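Local coordinates for protein alpha-L-rhamnosidase (Aspergillus terreus, PDB 6GSZ) that probably hydrolyses terminal non-reducing alpha-L-rhamnose residues of alpha-L-rhamnosides, as a calcium-binding, N-glycosylated glycoside hydrolase, at residues A[804-808]-A[809-813]; A[780-784]-A[785-789]. One frame throughout, in Å; residues are numbered along the deposited sequence.

Contact 1. Residues A[804-808]-A[809-813]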
loop_
_atom_site.group_PDB
_atom_site.type_symbol
_atom_site.label_atom_id
_atom_site.label_comp_id
_atom_site.label_asym_id
_atom_site.label_seq_id
_atom_site.Cartn_x
_atom_site.Cartn_y
_atom_site.Cartn_z
ATOM N N LYS A 804 -5.602 -18.901 -0.460
ATOM C CA LYS A 804 -6.465 -18.495 0.609
ATOM C C LYS A 804 -6.707 -16.988 0.495
ATOM O O LYS A 804 -5.758 -16.236 0.215
ATOM C CB LYS A 804 -5.828 -18.791 1.983
ATOM C CG LYS A 804 -5.437 -20.234 2.235
ATOM C CD LYS A 804 -4.948 -20.484 3.646
ATOM C CE LYS A 804 -4.435 -21.897 3.813
ATOM N NZ LYS A 804 -3.808 -22.125 5.139
ATOM N N PHE A 805 -7.924 -16.553 0.801
ATOM C CA PHE A 805 -8.273 -15.151 0.797
ATOM C C PHE A 805 -9.250 -14.852 1.920
ATOM O O PHE A 805 -10.366 -15.400 1.945
ATOM C CB PHE A 805 -8.842 -14.693 -0.550
ATOM C CG PHE A 805 -9.230 -13.248 -0.558
ATOM C CD1 PHE A 805 -8.269 -12.280 -0.297
ATOM C CD2 PHE A 805 -10.527 -12.851 -0.762
ATOM C CE1 PHE A 805 -8.621 -10.949 -0.237
ATOM C CE2 PHE A 805 -10.882 -11.521 -0.702
ATOM C CZ PHE A 805 -9.920 -10.564 -0.396
ATOM N N LEU A 806 -8.831 -13.939 2.816
ATOM C CA LEU A 806 -9.678 -13.492 3.909
ATOM C C LEU A 806 -10.598 -12.381 3.424
ATOM O O LEU A 806 -10.259 -11.215 3.389
ATOM C CB LEU A 806 -8.804 -13.045 5.071
ATOM C CG LEU A 806 -9.516 -12.760 6.386
ATOM C CD1 LEU A 806 -10.210 -14.009 6.918
ATOM C CD2 LEU A 806 -8.494 -12.249 7.389
ATOM N N THR A 807 -11.765 -12.798 2.964
ATOM C CA THR A 807 -12.804 -11.922 2.502
ATOM C C THR A 807 -13.339 -11.099 3.668
ATOM O O THR A 807 -13.106 -11.460 4.839
ATOM C CB THR A 807 -13.997 -12.685 1.884
ATOM O OG1 THR A 807 -14.832 -13.205 2.919
ATOM C CG2 THR A 807 -13.620 -13.770 0.903
ATOM N N PRO A 808 -14.124 -10.034 3.385
ATOM C CA PRO A 808 -14.854 -9.344 4.439
ATOM C C PRO A 808 -15.811 -10.194 5.298
ATOM O O PRO A 808 -16.293 -9.723 6.327
ATOM C CB PRO A 808 -15.600 -8.257 3.642
ATOM C CG PRO A 808 -14.784 -8.010 2.390
ATOM C CD PRO A 808 -14.324 -9.412 2.062
ATOM N N TYR A 809 -16.070 -11.437 4.869
ATOM C CA TYR A 809 -16.965 -12.386 5.543
ATOM C C TYR A 809 -16.218 -13.476 6.322
ATOM O O TYR A 809 -16.852 -14.191 7.138
ATOM C CB TYR A 809 -17.901 -13.039 4.529
ATOM C CG TYR A 809 -18.746 -12.004 3.845
ATOM C CD1 TYR A 809 -19.970 -11.634 4.384
ATOM C CD2 TYR A 809 -18.323 -11.369 2.684
ATOM C CE1 TYR A 809 -20.723 -10.612 3.831
ATOM C CE2 TYR A 809 -19.057 -10.356 2.108
ATOM C CZ TYR A 809 -20.266 -9.966 2.682
ATOM O OH TYR A 809 -21.005 -8.940 2.165
ATOM N N GLY A 810 -14.931 -13.673 6.032
ATOM C CA GLY A 810 -14.191 -14.804 6.522
ATOM C C GLY A 810 -13.415 -15.491 5.407
ATOM O O GLY A 810 -13.361 -15.016 4.246
ATOM N N MET A 811 -12.741 -16.582 5.769
ATOM C CA MET A 811 -11.793 -17.200 4.861
ATOM C C MET A 811 -12.484 -17.924 3.702
ATOM O O MET A 811 -13.421 -18.726 3.907
ATOM C CB MET A 811 -10.904 -18.190 5.608
ATOM C CG MET A 811 -9.713 -18.656 4.797
ATOM S SD MET A 811 -8.538 -17.334 4.413
ATOM C CE MET A 811 -7.973 -16.971 6.066
ATOM N N ALA A 812 -12.028 -17.614 2.481
ATOM C CA ALA A 812 -12.288 -18.410 1.294
ATOM C C ALA A 812 -10.994 -19.113 0.899
ATOM O O ALA A 812 -9.911 -18.553 1.077
ATOM C CB ALA A 812 -12.773 -17.562 0.146
ATOM N N SER A 813 -11.062 -20.322 0.361
ATOM C CA SER A 813 -9.816 -20.970 -0.047
ATOM C C SER A 813 -10.091 -22.023 -1.093
ATOM O O SER A 813 -11.202 -22.595 -1.145
ATOM C CB SER A 813 -9.070 -21.589 1.115
ATOM O OG SER A 813 -9.757 -22.690 1.679
#
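Phe805 and Ala812 form one of the two hydrogen-bonded antiparallel pairs in this part of a beta hairpin, whose strands 804-807 and 810-813 run at 151° to each other and are joined by a type I turn from Thr807 to Gly810. Phe805 N reaches Ala812 O at 2.8 Å, and Ala812 N returns an equally short bond to Phe805 O; both are nearly straight at hydrogen. Next to the turn the ladder is less regular. Gly810 N meets Thr807 O at 3.1 Å from well above the carbonyl plane, while the reverse bond, Thr807 N to Gly810 O, is bent and weak.

Beside that weak bond the Thr807 hydroxyl adds a second, short one to the same acceptor. With chi1 at 79°, OG1 lies between the backbone N and the carbonyl carbon and is turned into the bend, where it donates to Gly810 O at 2.7 Å, in the carbonyl plane and on a lone pair. The same oxygen accepts from Tyr809 N at 2.9 Å, and it also sits at the edge of the Tyr809 ring. Gly810 has a positive phi of 132°, at which a side chain would collide with the preceding carbonyl oxygen.

On the sheet face that carries Leu806 and Met811, the two side chains cross at about a right angle, Leu806 CD1 touching Met811 CE at 3.8 Å. Bends at chi2 and chi3 fold the thioether back over the neighbouring strand, placing Met811 SD 3.6 Å from Phe805 C. On the other face Thr807 CG2 meets Ala812 CB at 4.0 Å.

One hydroxyl, as donor and acceptor at once, thus links the end of strand 804-807 to Gly810 and to the turn residue Tyr809, where one backbone bond of this C-terminal-domain hairpin is weak.

Contact 2. Residues A[780-784]-A[785-789]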
loop_
_atom_site.group_PDB
_atom_site.type_symbol
_atom_site.label_atom_id
_atom_site.label_comp_id
_atom_site.label_asym_id
_atom_site.label_seq_id
_atom_site.Cartn_x
_atom_site.Cartn_y
_atom_site.Cartn_z
ATOM N N PRO A 780 -14.019 -12.213 -7.129
ATOM C CA PRO A 780 -15.327 -11.764 -6.660
ATOM C C PRO A 780 -16.371 -11.800 -7.778
ATOM O O PRO A 780 -16.147 -11.274 -8.859
ATOM C CB PRO A 780 -15.045 -10.355 -6.123
ATOM C CG PRO A 780 -13.891 -9.868 -6.978
ATOM C CD PRO A 780 -13.050 -11.099 -7.261
ATOM N N ALA A 781 -17.507 -12.411 -7.483
ATOM C CA ALA A 781 -18.636 -12.432 -8.419
ATOM C C ALA A 781 -19.589 -11.267 -8.170
ATOM O O ALA A 781 -20.417 -10.963 -9.001
ATOM C CB ALA A 781 -19.375 -13.753 -8.383
ATOM N N GLU A 782 -19.470 -10.630 -6.999
ATOM C CA GLU A 782 -20.175 -9.418 -6.634
ATOM C C GLU A 782 -19.121 -8.546 -5.964
ATOM O O GLU A 782 -18.281 -9.081 -5.223
ATOM C CB GLU A 782 -21.302 -9.697 -5.631
ATOM C CG GLU A 782 -22.080 -8.509 -5.164
ATOM C CD GLU A 782 -23.138 -8.903 -4.144
ATOM O OE1 GLU A 782 -24.176 -9.407 -4.575
ATOM O OE2 GLU A 782 -22.896 -8.782 -2.918
ATOM N N PRO A 783 -19.137 -7.221 -6.188
ATOM C CA PRO A 783 -18.166 -6.356 -5.509
ATOM C C PRO A 783 -18.181 -6.600 -3.999
ATOM O O PRO A 783 -19.220 -6.534 -3.398
ATOM C CB PRO A 783 -18.645 -4.931 -5.866
ATOM C CG PRO A 783 -19.331 -5.104 -7.180
ATOM C CD PRO A 783 -19.976 -6.472 -7.131
ATOM N N GLY A 784 -16.992 -6.847 -3.413
ATOM C CA GLY A 784 -16.908 -7.104 -2.005
ATOM C C GLY A 784 -16.922 -8.564 -1.571
ATOM O O GLY A 784 -16.917 -8.828 -0.362
ATOM N N TRP A 785 -17.034 -9.506 -2.527
ATOM C CA TRP A 785 -16.849 -10.943 -2.292
ATOM C C TRP A 785 -18.011 -11.617 -1.546
ATOM O O TRP A 785 -17.824 -12.750 -1.111
ATOM C CB TRP A 785 -15.529 -11.235 -1.590
ATOM C CG TRP A 785 -14.287 -10.944 -2.381
ATOM C CD1 TRP A 785 -13.614 -9.757 -2.483
ATOM C CD2 TRP A 785 -13.470 -11.900 -3.064
ATOM N NE1 TRP A 785 -12.496 -9.908 -3.243
ATOM C CE2 TRP A 785 -12.357 -11.218 -3.594
ATOM C CE3 TRP A 785 -13.546 -13.283 -3.244
ATOM C CZ2 TRP A 785 -11.357 -11.851 -4.311
ATOM C CZ3 TRP A 785 -12.565 -13.917 -3.957
ATOM C CH2 TRP A 785 -11.469 -13.215 -4.459
ATOM N N ARG A 786 -19.205 -11.020 -1.504
ATOM C CA ARG A 786 -20.325 -11.746 -0.903
ATOM C C ARG A 786 -20.791 -12.879 -1.827
ATOM O O ARG A 786 -21.454 -13.846 -1.370
ATOM C CB ARG A 786 -21.492 -10.787 -0.666
ATOM C CG ARG A 786 -22.605 -11.318 0.227
ATOM C CD ARG A 786 -23.793 -10.348 0.212
ATOM N NE ARG A 786 -24.424 -10.300 -1.119
ATOM C CZ ARG A 786 -25.482 -11.003 -1.520
ATOM N NH1 ARG A 786 -26.134 -11.764 -0.646
ATOM N NH2 ARG A 786 -25.805 -10.950 -2.805
ATOM N N ARG A 787 -20.442 -12.762 -3.117
ATOM C CA ARG A 787 -20.599 -13.855 -4.058
ATOM C C ARG A 787 -19.227 -14.083 -4.686
ATOM O O ARG A 787 -18.492 -13.091 -4.925
ATOM C CB ARG A 787 -21.596 -13.511 -5.179
ATOM C CG ARG A 787 -23.012 -13.272 -4.699
ATOM C CD ARG A 787 -23.549 -14.646 -4.328
ATOM N NE ARG A 787 -24.935 -14.656 -3.852
ATOM C CZ ARG A 787 -25.281 -14.600 -2.576
ATOM N NH1 ARG A 787 -24.335 -14.432 -1.662
ATOM N NH2 ARG A 787 -26.563 -14.677 -2.239
ATOM N N ILE A 788 -18.798 -15.332 -4.744
ATOM C CA ILE A 788 -17.464 -15.726 -5.098
ATOM C C ILE A 788 -17.499 -16.628 -6.332
ATOM O O ILE A 788 -18.336 -17.545 -6.395
ATOM C CB ILE A 788 -16.787 -16.438 -3.913
ATOM C CG1 ILE A 788 -16.921 -15.577 -2.656
ATOM C CG2 ILE A 788 -15.344 -16.796 -4.234
ATOM C CD1 ILE A 788 -16.364 -16.200 -1.402
ATOM N N ASN A 789 -16.593 -16.426 -7.289
ATOM C CA ASN A 789 -16.411 -17.401 -8.402
ATOM C C ASN A 789 -15.192 -18.252 -8.031
ATOM O O ASN A 789 -14.171 -17.707 -7.568
ATOM C CB ASN A 789 -16.358 -16.673 -9.760
ATOM C CG ASN A 789 -16.527 -17.558 -10.987
ATOM O OD1 ASN A 789 -17.628 -18.082 -11.253
ATOM N ND2 ASN A 789 -15.470 -17.684 -11.795
HETATM O O HOH W 1 -20.357 -8.222 -1.856
#
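A type II beta turn from Glu782 to Trp785 reverses the chain between strands 778-780 and 787-790 of the C-terminal domain, and its closing bond runs from Trp785 N to Glu782 O at 3.0 Å. Gly784 takes the third position with a positive phi, a conformation that suits glycine. Beyond the turn, Arg787 O receives two backbone donors: Ala781 N at 2.8 Å, from above the carbonyl plane, and Glu782 N, more weakly.

Across the turn Arg786 grips the Glu782 carboxylate side-on. NE binds OE2 at 2.8 Å and NH2 binds OE1 at 2.9 Å, the latter bond almost linear at 177°. Each oxygen uses its syn lone pair, and the two planar groups lie only 20° apart. Glu782 reaches there on an extended chain, whereas the arginine bends at chi3 to present its edge. A water fixes the acid further, donating to Glu782 OE2 and Pro783 O and accepting from Arg786 N.

Elsewhere the pyrrolidine of Pro780 lies over one face of the Trp785 indole. Its CB stands 3.7 Å from the centroid of the five-membered ring and 5° off the normal, a CH-pi contact, while CD lies over the CE2-CZ2 side, 3.5 Å from CZ2. Arg786 NH2 lies over the centre of the Arg787 guanidinium, 3.7 Å above its plane, and Arg787 NH1 donates to Arg786 O.

The two bonds fix the rotation of the Arg786 guanidinium and keep it nearly coplanar with the carboxylate. Glu782 probably offsets the charge of Arg786 and, at longer range, eases its closeness to Arg787, which also has a long, weak ion pair with Glu37.

Overall arrangement
The two contacts follow each other along the chain within the C-terminal domain, but each belongs to a different sheet: contact 1 to the one that includes strand 430-434, contact 2 to the one that includes strands 841-845 and 853-856. Both are partly buried, contact 1 with five buried residues of ten and contact 2 with three; Lys804 and Ala781 are exposed. Contact 1 relies on a backbone ladder, one hydroxyl and the apolar Leu806-Met811 crossing; contact 2, with few strand bonds, adds a salt bridge, a water and a proline-indole contact. They meet directly: Phe805 CE2 packs 3.3 Å from Trp785 CE2, with ring planes at about 40°, and Tyr809 OH lies 3.4 Å from Arg786 CB.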